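Local coordinates for protein aspartokinase (Synechocystis, PDB 3L76) that probably catalyses ATP-dependent phosphorylation of the beta-carboxyl group of aspartate, an early step toward threonine and lysine, and binds both amino acids at its ACT domains, at residues V533-I538 with S564-S569; I299-Q304 with M388-E393; Q192-I197 with A434-A439; E201-A206 with A217-R222. All coordinates share one frame; numbering follows the deposited sequence.

In the fold
Two of the four contacts lie among the ACT domains, one within the kinase domain, and one joins the two parts. Along the chain, interaction 4 comes within the long span between the two segments of interaction 3, as does interaction 2; interaction 1 follows last. Interactions 1 and 2 lie in ACT domains, have centres about 11 Å apart and touch the same lysine. Interaction 4 pairs two kinase-domain helices, and helix 199-204 reaches outward from it: Glu201 binds Ser535 and Arg436, while Glu204 binds Ser564, Ser392 and Glu393. Interaction 3 adds a second join, where strand 196-198 meets the start of strand 437-453. Effector sites and kinase domain are thus linked through a few shared residues.

Interaction 1 (V533-I538 with S564-S569). With LYS (lysine), chain E.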
loop_
_atom_site.group_PDB
_atom_site.type_symbol
_atom_site.label_atom_id
_atom_site.label_comp_id
_atom_site.label_asym_id
_atom_site.label_seq_id
_atom_site.Cartn_x
_atom_site.Cartn_y
_atom_site.Cartn_z
ATOM N N VAL A 533 -19.665 24.705 -28.534
ATOM C CA VAL A 533 -18.834 25.456 -27.604
ATOM C C VAL A 533 -17.721 26.146 -28.367
ATOM O O VAL A 533 -17.175 25.591 -29.313
ATOM C CB VAL A 533 -18.237 24.562 -26.508
ATOM C CG1 VAL A 533 -17.162 25.319 -25.731
ATOM C CG2 VAL A 533 -19.328 24.054 -25.565
ATOM N N GLY A 534 -17.407 27.369 -27.965
ATOM C CA GLY A 534 -16.398 28.150 -28.645
ATOM C C GLY A 534 -16.209 29.484 -27.965
ATOM O O GLY A 534 -17.165 30.234 -27.777
ATOM N N SER A 535 -14.966 29.767 -27.592
ATOM C CA SER A 535 -14.589 31.042 -26.992
ATOM C C SER A 535 -14.747 32.197 -27.977
ATOM O O SER A 535 -14.910 33.350 -27.583
ATOM C CB SER A 535 -13.136 30.980 -26.505
ATOM O OG SER A 535 -13.031 30.119 -25.385
ATOM N N GLY A 536 -14.691 31.882 -29.263
ATOM C CA GLY A 536 -14.810 32.894 -30.285
ATOM C C GLY A 536 -16.205 33.467 -30.470
ATOM O O GLY A 536 -16.370 34.447 -31.186
ATOM N N MET A 537 -17.211 32.875 -29.837
ATOM C CA MET A 537 -18.578 33.325 -30.073
ATOM C C MET A 537 -18.903 34.600 -29.291
ATOM O O MET A 537 -19.919 35.245 -29.530
ATOM C CB MET A 537 -19.599 32.205 -29.827
ATOM C CG MET A 537 -19.954 31.934 -28.371
ATOM S SD MET A 537 -21.269 30.699 -28.200
ATOM C CE MET A 537 -20.626 29.344 -29.148
ATOM N N ILE A 538 -18.011 34.975 -28.383
ATOM C CA ILE A 538 -18.162 36.198 -27.607
ATOM C C ILE A 538 -17.916 37.448 -28.466
ATOM O O ILE A 538 -16.871 37.590 -29.108
ATOM C CB ILE A 538 -17.195 36.208 -26.417
ATOM C CG1 ILE A 538 -17.487 35.042 -25.473
ATOM C CG2 ILE A 538 -17.288 37.508 -25.662
ATOM C CD1 ILE A 538 -16.500 34.948 -24.306
ATOM N N SER A 564 -24.393 29.848 -22.171
ATOM C CA SER A 564 -23.427 30.650 -21.413
ATOM C C SER A 564 -22.704 31.523 -22.436
ATOM O O SER A 564 -23.074 31.536 -23.605
ATOM C CB SER A 564 -22.453 29.783 -20.608
ATOM O OG SER A 564 -21.528 29.122 -21.436
ATOM N N GLU A 565 -21.688 32.263 -22.029
ATOM C CA GLU A 565 -20.989 33.105 -23.006
ATOM C C GLU A 565 -20.343 32.310 -24.144
ATOM O O GLU A 565 -20.109 32.851 -25.216
ATOM C CB GLU A 565 -19.930 33.985 -22.334
ATOM C CG GLU A 565 -20.444 34.848 -21.185
ATOM C CD GLU A 565 -20.635 34.060 -19.917
ATOM O OE1 GLU A 565 -20.280 32.862 -19.906
ATOM O OE2 GLU A 565 -21.119 34.645 -18.931
ATOM N N ILE A 566 -20.045 31.033 -23.919
ATOM C CA ILE A 566 -19.306 30.257 -24.919
ATOM C C ILE A 566 -19.923 28.896 -25.237
ATOM O O ILE A 566 -19.361 28.121 -26.006
ATOM C CB ILE A 566 -17.797 30.071 -24.516
ATOM C CG1 ILE A 566 -17.635 29.058 -23.380
ATOM C CG2 ILE A 566 -17.165 31.409 -24.119
ATOM C CD1 ILE A 566 -16.180 28.831 -22.983
ATOM N N LYS A 567 -21.076 28.611 -24.641
ATOM C CA LYS A 567 -21.794 27.362 -24.908
ATOM C C LYS A 567 -23.249 27.639 -25.239
ATOM O O LYS A 567 -23.919 28.366 -24.510
ATOM C CB LYS A 567 -21.740 26.415 -23.707
ATOM C CG LYS A 567 -22.308 25.035 -24.003
ATOM C CD LYS A 567 -22.145 24.064 -22.816
ATOM C CE LYS A 567 -22.185 22.598 -23.279
ATOM N NZ LYS A 567 -22.468 21.680 -22.152
ATOM N N ILE A 568 -23.720 27.076 -26.349
ATOM C CA ILE A 568 -25.146 27.041 -26.664
ATOM C C ILE A 568 -25.607 25.588 -26.684
ATOM O O ILE A 568 -24.998 24.753 -27.351
ATOM C CB ILE A 568 -25.492 27.707 -28.017
ATOM C CG1 ILE A 568 -24.975 29.145 -28.074
ATOM C CG2 ILE A 568 -26.994 27.716 -28.221
ATOM C CD1 ILE A 568 -24.670 29.622 -29.481
ATOM N N SER A 569 -26.654 25.294 -25.916
ATOM C CA SER A 569 -27.318 23.992 -25.934
ATOM C C SER A 569 -28.764 24.095 -26.463
ATOM O O SER A 569 -29.532 24.978 -26.061
ATOM C CB SER A 569 -27.350 23.390 -24.526
ATOM O OG SER A 569 -26.066 23.082 -24.063
HETATM N N LYS E . -22.757 36.059 -29.037
HETATM C CA LYS E . -23.135 35.025 -29.989
HETATM C C LYS E . -24.205 35.564 -30.949
HETATM O O LYS E . -24.676 36.703 -30.807
HETATM C CB LYS E . -23.618 33.758 -29.270
HETATM C CG LYS E . -24.777 33.970 -28.271
HETATM C CD LYS E . -25.187 32.640 -27.604
HETATM C CE LYS E . -24.196 32.215 -26.523
HETATM N NZ LYS E . -23.999 33.318 -25.517
HETATM O OXT LYS E . -24.602 34.885 -31.900
#
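The carbonyl oxygen of Ile566 is approached by two consecutive residues where strand 520-533 runs out into a loop. Gly534 N donates a hydrogen bond of 2.9 Å to Ile566 O, lying in the carbonyl plane with a C=O...N angle of 155°, and Val533 CA, 3.2 Å from Ile566 O, adds a CA-H...O contact. Next to this bond, Val533 and Lys567 form an antiparallel non-hydrogen-bonded pair with both side chains on one face of the sheet. There Val533 CG2 lies against the extended methylene chain of Lys567, 3.5 Å from Lys567 CG, so a branched residue covers the apolar part of a long one. The CG2 methyl of Ile566 meets Ile538 CD1 at 3.6 Å, the two side chains crossing at a slant.

A chi1 of 79° tucks CG of Met537 in over its own backbone and carries Met537 CG to 3.3 Å from Glu565 O. With chi2 extended, Met537 SD comes 3.8 Å from Ile568 CD1; the bend at chi3 (54°) turns CE back toward Ile566 O. A flexible, apolar methionine suits this curved path. The bound lysine lies against the sulfur; its N donates to Met537 O (3.0 Å) and its NZ donates to Ser564 O (2.8 Å). Ile568 covers the ligand's methylenes, and Asp300 O is a further acceptor for NZ. Backbone carbonyls thus take up the amino groups while apolar side chains hold the aliphatic stem, an arrangement typical of an amino-acid effector site between ACT domains.

Interaction 2 (I299-Q304 with M388-E393); sequences IDLIIQ and MISTSE. With LYS (lysine), chain E; THR (threonine), chain C; LYS (lysine), chain F.
Ile303 points its CB toward strand 388-391 and forks there. Its branch CG2 comes to 3.8 Å from Ile389 O, while CG1, placed anti to the carbonyl carbon (chi1 -50°), passes over Ser390 CB. At the tip, Ile303 CD1 lies 3.8 Å from Met388 CB, with the sulfur of Met388 also close by. Beside it, Leu301 CD2 touches Ser390 CB at 3.9 Å. The small serine leaves room for both aliphatic chains, and its buried hydroxyl is satisfied by Thr563 O. No hydrogen bond joins the two segments; contact is by van der Waals approach, mostly between side chains.

The polar work is done at the ends. Ile299 N donates to the bound lysine O (2.8 Å), and that lysine's N donates to Ile299 O (2.6 Å). Gln304, extended throughout, reaches the bound threonine: the threonine OG1 donates to Gln304 OE1 (2.7 Å), with a weak bond from NE2 to the same hydroxyl; NE2 also binds Ile558 O and Glu559 O. A leucine in its place would probably leave the threonine hydroxyl and those two carbonyls without these amide partners. Ser392 and Glu393 line a second lysine pocket.

Strand 302-303 pairs with strand 311-318, and strand 388-391 runs between strands 395-401 and 475-479. Ile303 also touches Ile477 of the latter, and strand 560-563 packs against Leu301 and Ser390.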
loop_
_atom_site.group_PDB
_atom_site.type_symbol
_atom_site.label_atom_id
_atom_site.label_comp_id
_atom_site.label_asym_id
_atom_site.label_seq_id
_atom_site.Cartn_x
_atom_site.Cartn_y
_atom_site.Cartn_z
ATOM N N ILE A 299 -25.241 38.926 -29.283
ATOM C CA ILE A 299 -26.125 38.472 -28.209
ATOM C C ILE A 299 -25.372 37.722 -27.075
ATOM O O ILE A 299 -24.404 37.007 -27.320
ATOM C CB ILE A 299 -27.234 37.560 -28.775
ATOM C CG1 ILE A 299 -28.061 38.320 -29.810
ATOM C CG2 ILE A 299 -28.102 36.990 -27.648
ATOM C CD1 ILE A 299 -29.398 37.714 -30.074
ATOM N N ASP A 300 -25.825 37.906 -25.840
ATOM C CA ASP A 300 -25.321 37.149 -24.700
ATOM C C ASP A 300 -26.214 35.956 -24.340
ATOM O O ASP A 300 -26.053 34.884 -24.898
ATOM C CB ASP A 300 -25.178 38.042 -23.469
ATOM C CG ASP A 300 -24.619 37.284 -22.272
ATOM O OD1 ASP A 300 -23.949 36.266 -22.513
ATOM O OD2 ASP A 300 -24.859 37.691 -21.114
ATOM N N LEU A 301 -27.136 36.146 -23.394
ATOM C CA LEU A 301 -28.062 35.091 -22.997
ATOM C C LEU A 301 -29.111 34.763 -24.070
ATOM O O LEU A 301 -29.712 35.648 -24.677
ATOM C CB LEU A 301 -28.777 35.458 -21.689
ATOM C CG LEU A 301 -28.043 35.312 -20.357
ATOM C CD1 LEU A 301 -28.750 36.115 -19.278
ATOM C CD2 LEU A 301 -27.922 33.836 -19.946
ATOM N N ILE A 302 -29.321 33.475 -24.299
ATOM C CA ILE A 302 -30.502 33.012 -25.009
ATOM C C ILE A 302 -31.199 31.949 -24.156
ATOM O O ILE A 302 -30.629 30.893 -23.849
ATOM C CB ILE A 302 -30.179 32.466 -26.415
ATOM C CG1 ILE A 302 -29.400 33.505 -27.221
ATOM C CG2 ILE A 302 -31.475 32.052 -27.151
ATOM C CD1 ILE A 302 -29.064 33.050 -28.621
ATOM N N ILE A 303 -32.428 32.247 -23.756
ATOM C CA ILE A 303 -33.185 31.356 -22.891
ATOM C C ILE A 303 -34.541 30.976 -23.505
ATOM O O ILE A 303 -35.373 31.827 -23.824
ATOM C CB ILE A 303 -33.387 31.988 -21.493
ATOM C CG1 ILE A 303 -32.047 32.483 -20.934
ATOM C CG2 ILE A 303 -34.076 31.012 -20.535
ATOM C CD1 ILE A 303 -32.136 33.046 -19.526
ATOM N N GLN A 304 -34.748 29.688 -23.698
ATOM C CA GLN A 304 -36.046 29.204 -24.117
ATOM C C GLN A 304 -36.427 27.964 -23.328
ATOM O O GLN A 304 -35.858 26.888 -23.529
ATOM C CB GLN A 304 -36.053 28.903 -25.606
ATOM C CG GLN A 304 -37.407 28.395 -26.107
ATOM C CD GLN A 304 -37.348 27.954 -27.550
ATOM O OE1 GLN A 304 -37.021 28.744 -28.461
ATOM N NE2 GLN A 304 -37.646 26.683 -27.777
ATOM N N MET A 388 -34.914 34.781 -14.398
ATOM C CA MET A 388 -34.573 33.795 -15.399
ATOM C C MET A 388 -33.390 32.915 -14.967
ATOM O O MET A 388 -32.605 33.300 -14.102
ATOM C CB MET A 388 -34.270 34.493 -16.721
ATOM C CG MET A 388 -35.477 35.177 -17.328
ATOM S SD MET A 388 -35.273 35.476 -19.097
ATOM C CE MET A 388 -34.016 36.747 -19.085
ATOM N N ILE A 389 -33.262 31.753 -15.605
ATOM C CA ILE A 389 -32.201 30.803 -15.303
ATOM C C ILE A 389 -31.671 30.111 -16.539
ATOM O O ILE A 389 -32.444 29.661 -17.377
ATOM C CB ILE A 389 -32.649 29.688 -14.289
ATOM C CG1 ILE A 389 -33.229 30.302 -13.019
ATOM C CG2 ILE A 389 -31.462 28.779 -13.899
ATOM C CD1 ILE A 389 -33.879 29.290 -12.099
ATOM N N SER A 390 -30.347 29.997 -16.619
ATOM C CA SER A 390 -29.688 29.351 -17.745
ATOM C C SER A 390 -28.412 28.644 -17.280
ATOM O O SER A 390 -27.519 29.266 -16.676
ATOM C CB SER A 390 -29.344 30.388 -18.813
ATOM O OG SER A 390 -28.764 29.786 -19.952
ATOM N N THR A 391 -28.331 27.345 -17.558
ATOM C CA THR A 391 -27.135 26.575 -17.254
ATOM C C THR A 391 -26.251 26.251 -18.463
ATOM O O THR A 391 -26.728 26.054 -19.585
ATOM C CB THR A 391 -27.449 25.260 -16.516
ATOM O OG1 THR A 391 -28.368 24.477 -17.287
ATOM C CG2 THR A 391 -28.031 25.552 -15.154
ATOM N N SER A 392 -24.941 26.220 -18.214
ATOM C CA SER A 392 -24.007 25.556 -19.125
ATOM C C SER A 392 -23.443 24.329 -18.407
ATOM O O SER A 392 -24.053 23.822 -17.468
ATOM C CB SER A 392 -22.908 26.514 -19.646
ATOM O OG SER A 392 -22.074 27.010 -18.608
ATOM N N GLU A 393 -22.282 23.846 -18.827
ATOM C CA GLU A 393 -21.666 22.730 -18.117
ATOM C C GLU A 393 -21.104 23.142 -16.762
ATOM O O GLU A 393 -21.206 22.404 -15.800
ATOM C CB GLU A 393 -20.553 22.111 -18.949
ATOM C CG GLU A 393 -20.128 20.766 -18.436
ATOM C CD GLU A 393 -21.193 19.718 -18.676
ATOM O OE1 GLU A 393 -21.865 19.298 -17.710
ATOM O OE2 GLU A 393 -21.365 19.322 -19.842
HETATM N N LYS E . -22.757 36.059 -29.037
HETATM C CA LYS E . -23.135 35.025 -29.989
HETATM C C LYS E . -24.205 35.564 -30.949
HETATM O O LYS E . -24.676 36.703 -30.807
HETATM C CB LYS E . -23.618 33.758 -29.270
HETATM C CG LYS E . -24.777 33.970 -28.271
HETATM C CD LYS E . -25.187 32.640 -27.604
HETATM C CE LYS E . -24.196 32.215 -26.523
HETATM N NZ LYS E . -23.999 33.318 -25.517
HETATM O OXT LYS E . -24.602 34.885 -31.900
HETATM N N THR C . -39.376 25.505 -31.907
HETATM C CA THR C . -38.922 26.749 -32.542
HETATM C C THR C . -37.782 26.504 -33.526
HETATM O O THR C . -37.305 25.365 -33.665
HETATM C CB THR C . -38.511 27.812 -31.506
HETATM O OG1 THR C . -37.407 27.328 -30.721
HETATM C CG2 THR C . -39.682 28.104 -30.577
HETATM O OXT THR C . -37.351 27.439 -34.213
HETATM N N LYS F . -25.062 19.124 -11.383
HETATM C CA LYS F . -25.345 20.341 -10.613
HETATM C C LYS F . -26.432 20.161 -9.562
HETATM O O LYS F . -27.226 19.195 -9.649
HETATM C CB LYS F . -25.698 21.507 -11.553
HETATM C CG LYS F . -24.548 21.937 -12.458
HETATM C CD LYS F . -25.008 22.768 -13.646
HETATM C CE LYS F . -25.457 21.884 -14.793
HETATM N NZ LYS F . -24.639 22.085 -16.027
HETATM O OXT LYS F . -26.508 20.990 -8.619
#

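Interaction 3 (Q192-I197 with A434-A439)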
loop_
_atom_site.group_PDB
_atom_site.type_symbol
_atom_site.label_atom_id
_atom_site.label_comp_id
_atom_site.label_asym_id
_atom_site.label_seq_id
_atom_site.Cartn_x
_atom_site.Cartn_y
_atom_site.Cartn_z
ATOM N N GLN A 192 -12.217 15.695 -36.097
ATOM C CA GLN A 192 -10.816 16.033 -36.299
ATOM C C GLN A 192 -10.114 16.209 -34.951
ATOM O O GLN A 192 -10.757 16.555 -33.955
ATOM C CB GLN A 192 -10.725 17.320 -37.124
ATOM C CG GLN A 192 -9.359 17.612 -37.715
ATOM C CD GLN A 192 -9.372 18.863 -38.570
ATOM O OE1 GLN A 192 -10.216 19.741 -38.382
ATOM N NE2 GLN A 192 -8.444 18.950 -39.518
ATOM N N LEU A 193 -8.802 15.968 -34.918
ATOM C CA LEU A 193 -8.025 16.132 -33.691
ATOM C C LEU A 193 -7.684 17.600 -33.486
ATOM O O LEU A 193 -7.118 18.240 -34.364
ATOM C CB LEU A 193 -6.752 15.274 -33.715
ATOM C CG LEU A 193 -5.867 15.208 -32.464
ATOM C CD1 LEU A 193 -6.658 14.862 -31.216
ATOM C CD2 LEU A 193 -4.769 14.181 -32.676
ATOM N N MET A 194 -8.049 18.135 -32.325
ATOM C CA MET A 194 -7.781 19.533 -32.028
ATOM C C MET A 194 -6.303 19.732 -31.784
ATOM O O MET A 194 -5.666 18.954 -31.065
ATOM C CB MET A 194 -8.540 19.981 -30.782
ATOM C CG MET A 194 -10.042 19.854 -30.867
ATOM S SD MET A 194 -10.842 20.525 -29.403
ATOM C CE MET A 194 -12.565 20.207 -29.777
ATOM N N ALA A 195 -5.752 20.783 -32.376
ATOM C CA ALA A 195 -4.385 21.170 -32.041
ATOM C C ALA A 195 -4.394 21.946 -30.725
ATOM O O ALA A 195 -3.614 21.667 -29.815
ATOM C CB ALA A 195 -3.776 22.009 -33.152
ATOM N N GLU A 196 -5.308 22.909 -30.643
ATOM C CA GLU A 196 -5.422 23.796 -29.497
ATOM C C GLU A 196 -6.846 23.848 -28.998
ATOM O O GLU A 196 -7.787 23.766 -29.777
ATOM C CB GLU A 196 -5.008 25.223 -29.871
ATOM C CG GLU A 196 -3.521 25.499 -29.756
ATOM C CD GLU A 196 -3.209 26.982 -29.766
ATOM O OE1 GLU A 196 -4.167 27.783 -29.827
ATOM O OE2 GLU A 196 -2.010 27.340 -29.707
ATOM N N ILE A 197 -6.999 23.997 -27.689
ATOM C CA ILE A 197 -8.298 24.278 -27.101
ATOM C C ILE A 197 -8.065 25.114 -25.849
ATOM O O ILE A 197 -7.055 24.932 -25.168
ATOM C CB ILE A 197 -9.074 22.992 -26.753
ATOM C CG1 ILE A 197 -10.508 23.346 -26.325
ATOM C CG2 ILE A 197 -8.366 22.209 -25.649
ATOM C CD1 ILE A 197 -11.382 22.156 -25.966
ATOM N N ALA A 434 -15.402 30.895 -33.916
ATOM C CA ALA A 434 -16.703 30.964 -33.265
ATOM C C ALA A 434 -17.039 29.679 -32.501
ATOM O O ALA A 434 -17.480 29.732 -31.354
ATOM C CB ALA A 434 -17.784 31.277 -34.282
ATOM N N VAL A 435 -16.834 28.533 -33.151
ATOM C CA VAL A 435 -17.107 27.233 -32.548
ATOM C C VAL A 435 -15.858 26.346 -32.568
ATOM O O VAL A 435 -15.178 26.258 -33.580
ATOM C CB VAL A 435 -18.261 26.522 -33.286
ATOM C CG1 VAL A 435 -18.283 25.025 -32.980
ATOM C CG2 VAL A 435 -19.591 27.177 -32.933
ATOM N N ARG A 436 -15.557 25.691 -31.451
ATOM C CA ARG A 436 -14.399 24.805 -31.378
ATOM C C ARG A 436 -14.774 23.321 -31.447
ATOM O O ARG A 436 -14.070 22.526 -32.057
ATOM C CB ARG A 436 -13.593 25.082 -30.112
ATOM C CG ARG A 436 -12.314 24.274 -30.003
ATOM C CD ARG A 436 -11.160 25.167 -29.604
ATOM N NE ARG A 436 -10.423 25.685 -30.753
ATOM C CZ ARG A 436 -9.597 26.727 -30.710
ATOM N NH1 ARG A 436 -9.411 27.393 -29.580
ATOM N NH2 ARG A 436 -8.965 27.115 -31.808
ATOM N N GLY A 437 -15.876 22.953 -30.807
ATOM C CA GLY A 437 -16.357 21.585 -30.848
ATOM C C GLY A 437 -17.836 21.500 -30.529
ATOM O O GLY A 437 -18.426 22.458 -30.043
ATOM N N VAL A 438 -18.441 20.351 -30.800
ATOM C CA VAL A 438 -19.865 20.173 -30.571
ATOM C C VAL A 438 -20.094 18.838 -29.891
ATOM O O VAL A 438 -19.266 17.942 -29.991
ATOM C CB VAL A 438 -20.675 20.235 -31.890
ATOM C CG1 VAL A 438 -20.512 21.591 -32.544
ATOM C CG2 VAL A 438 -20.234 19.141 -32.831
ATOM N N ALA A 439 -21.216 18.701 -29.198
ATOM C CA ALA A 439 -21.460 17.492 -28.426
ATOM C C ALA A 439 -22.947 17.167 -28.278
ATOM O O ALA A 439 -23.813 18.019 -28.472
ATOM C CB ALA A 439 -20.794 17.592 -27.068
#
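Ile197 and Arg436 form the closest CA pair, at 7.5 Å; no backbone hydrogen bond joins the segments, and side chains meet both side chains and backbone. The one that carries the contact is Arg436. Its CG stands anti to the backbone N (chi1 -176°), sending the chain out from just before strand 437-453 toward the kinase domain, and bends at chi2 and chi3 turn it along residues 196 and 197. On the way Arg436 CD rests 3.8 Å from Ile197 CG1, aliphatic against aliphatic. The guanidinium then lies with one face beneath Glu196 O, which sits above its plane and off toward the rim. Although Arg436 NE is 3.4 Å from Glu196 O, the angle is too poor for a hydrogen bond. The head is held instead by Glu201, which forms a salt bridge with Arg436 NH1. The Glu196 carboxylate is 5.2 Å away, measured from OE1 to Arg436 NH2; its opposite charge may add a little attraction.

Met194 comes across the root of the arginine. Its extended chain puts CE 3.6 Å from Arg436 O and SD 4.1 Å from Arg436 CG, and the methyl also reaches Gly437 CA at 4.2 Å. Any side chain at Gly437 would head toward that methyl, so glycine suits the place. With an alanine in place of Arg436, Glu201 would probably lose this charged partner and Ile197 its aliphatic cover. Arg436 and Gly437 together form a classic beta bulge opposite Val533 of strand 520-533; from it the Arg436 side chain extends to the kinase domain.

Interaction 4 (E201-A206 with A217-R222); sequences EMLELA and AVEIAR
The guanidinium of Arg222 meets Leu203 obliquely: the methyl CD1 of Leu203 comes 3.6 Å from Arg222 NH1. Two acidic residues hold the same head, with salt bridges from Arg222 NH1 to Asp200 and from NH2 to Asp262, and this would fix its rotation. The carboxylate of Glu219, the other flat group, is turned to the backbone of Ala363, whose N donates to Glu219 OE1; it is Glu219 CB that faces the leucine, 4.1 Å from Leu203 CD1.

On helix 215-224, Val218 and Arg222 are one helical turn apart (i, i+4), with Glu219 beside them. The branched Leu203 suits this surface, since one methyl can pack on Val218 while the other meets Glu219 CB and Arg222. Both helices belong to the amino acid kinase domain, and helix 199-204 ends just after this contact, Leu205 being the first residue to leave helical geometry.

The apolar centre is the pair Leu203 and Val218, whose side chains run antiparallel, side by side, CD2 of Leu203 lying 3.5 Å from CG1 of Val218. The second methyl of Val218, CG2, lies 4.1 Å from Met202 CB, the two side chains nearly perpendicular.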
loop_
_atom_site.group_PDB
_atom_site.type_symbol
_atom_site.label_atom_id
_atom_site.label_comp_id
_atom_site.label_asym_id
_atom_site.label_seq_id
_atom_site.Cartn_x
_atom_site.Cartn_y
_atom_site.Cartn_z
ATOM N N GLU A 201 -12.955 26.489 -22.918
ATOM C CA GLU A 201 -13.602 25.652 -23.909
ATOM C C GLU A 201 -13.581 24.221 -23.438
ATOM O O GLU A 201 -14.566 23.512 -23.562
ATOM C CB GLU A 201 -12.910 25.766 -25.272
ATOM C CG GLU A 201 -13.059 27.123 -25.933
ATOM C CD GLU A 201 -12.227 27.259 -27.185
ATOM O OE1 GLU A 201 -12.516 28.167 -27.986
ATOM O OE2 GLU A 201 -11.285 26.465 -27.366
ATOM N N MET A 202 -12.445 23.803 -22.890
ATOM C CA MET A 202 -12.267 22.426 -22.453
ATOM C C MET A 202 -13.242 22.126 -21.333
ATOM O O MET A 202 -13.792 21.029 -21.246
ATOM C CB MET A 202 -10.832 22.195 -21.990
ATOM C CG MET A 202 -10.492 20.738 -21.649
ATOM S SD MET A 202 -10.610 19.624 -23.055
ATOM C CE MET A 202 -12.020 18.616 -22.594
ATOM N N LEU A 203 -13.456 23.116 -20.478
ATOM C CA LEU A 203 -14.412 22.983 -19.391
ATOM C C LEU A 203 -15.848 22.874 -19.917
ATOM O O LEU A 203 -16.602 22.008 -19.492
ATOM C CB LEU A 203 -14.273 24.147 -18.403
ATOM C CG LEU A 203 -12.976 24.173 -17.572
ATOM C CD1 LEU A 203 -12.825 25.458 -16.774
ATOM C CD2 LEU A 203 -12.908 22.986 -16.629
ATOM N N GLU A 204 -16.225 23.736 -20.852
ATOM C CA GLU A 204 -17.583 23.676 -21.386
ATOM C C GLU A 204 -17.793 22.412 -22.218
ATOM O O GLU A 204 -18.919 21.956 -22.377
ATOM C CB GLU A 204 -17.944 24.929 -22.193
ATOM C CG GLU A 204 -18.171 26.182 -21.351
ATOM C CD GLU A 204 -19.441 26.122 -20.499
ATOM O OE1 GLU A 204 -20.046 25.041 -20.368
ATOM O OE2 GLU A 204 -19.832 27.161 -19.931
ATOM N N LEU A 205 -16.700 21.847 -22.729
ATOM C CA LEU A 205 -16.761 20.611 -23.510
ATOM C C LEU A 205 -16.232 19.432 -22.691
ATOM O O LEU A 205 -15.681 18.480 -23.240
ATOM C CB LEU A 205 -15.969 20.742 -24.820
ATOM C CG LEU A 205 -16.530 21.690 -25.890
ATOM C CD1 LEU A 205 -15.465 22.147 -26.899
ATOM C CD2 LEU A 205 -17.724 21.061 -26.608
ATOM N N ALA A 206 -16.404 19.505 -21.376
ATOM C CA ALA A 206 -15.952 18.451 -20.465
ATOM C C ALA A 206 -16.148 17.037 -21.003
ATOM O O ALA A 206 -15.268 16.186 -20.867
ATOM C CB ALA A 206 -16.634 18.585 -19.122
ATOM N N ALA A 217 -8.646 19.888 -12.954
ATOM C CA ALA A 217 -7.246 20.096 -13.279
ATOM C C ALA A 217 -7.038 21.144 -14.383
ATOM O O ALA A 217 -6.122 21.983 -14.316
ATOM C CB ALA A 217 -6.600 18.770 -13.657
ATOM N N VAL A 218 -7.880 21.100 -15.407
ATOM C CA VAL A 218 -7.800 22.125 -16.438
ATOM C C VAL A 218 -8.126 23.501 -15.845
ATOM O O VAL A 218 -7.544 24.502 -16.252
ATOM C CB VAL A 218 -8.648 21.785 -17.693
ATOM C CG1 VAL A 218 -9.949 21.176 -17.295
ATOM C CG2 VAL A 218 -8.880 23.022 -18.531
ATOM N N GLU A 219 -9.014 23.527 -14.850
ATOM C CA GLU A 219 -9.371 24.759 -14.162
ATOM C C GLU A 219 -8.245 25.282 -13.264
ATOM O O GLU A 219 -8.071 26.494 -13.103
ATOM C CB GLU A 219 -10.660 24.571 -13.364
ATOM C CG GLU A 219 -11.032 25.739 -12.443
ATOM C CD GLU A 219 -12.379 25.512 -11.787
ATOM O OE1 GLU A 219 -13.421 25.844 -12.414
ATOM O OE2 GLU A 219 -12.396 24.972 -10.661
ATOM N N ILE A 220 -7.482 24.376 -12.668
ATOM C CA ILE A 220 -6.328 24.794 -11.873
ATOM C C ILE A 220 -5.278 25.366 -12.813
ATOM O O ILE A 220 -4.745 26.438 -12.555
ATOM C CB ILE A 220 -5.771 23.654 -11.015
ATOM C CG1 ILE A 220 -6.696 23.408 -9.822
ATOM C CG2 ILE A 220 -4.386 23.999 -10.493
ATOM C CD1 ILE A 220 -6.518 22.038 -9.222
ATOM N N ALA A 221 -5.033 24.679 -13.928
ATOM C CA ALA A 221 -4.098 25.158 -14.944
ATOM C C ALA A 221 -4.460 26.557 -15.441
ATOM O O ALA A 221 -3.595 27.439 -15.515
ATOM C CB ALA A 221 -4.004 24.189 -16.111
ATOM N N ARG A 222 -5.729 26.771 -15.777
ATOM C CA ARG A 222 -6.150 28.092 -16.221
ATOM C C ARG A 222 -5.817 29.130 -15.160
ATOM O O ARG A 222 -5.300 30.203 -15.473
ATOM C CB ARG A 222 -7.658 28.159 -16.524
ATOM C CG ARG A 222 -8.116 29.538 -17.048
ATOM C CD ARG A 222 -9.628 29.781 -16.899
ATOM N NE ARG A 222 -10.027 29.887 -15.502
ATOM C CZ ARG A 222 -11.171 29.415 -15.013
ATOM N NH1 ARG A 222 -12.027 28.789 -15.810
ATOM N NH2 ARG A 222 -11.451 29.548 -13.725
#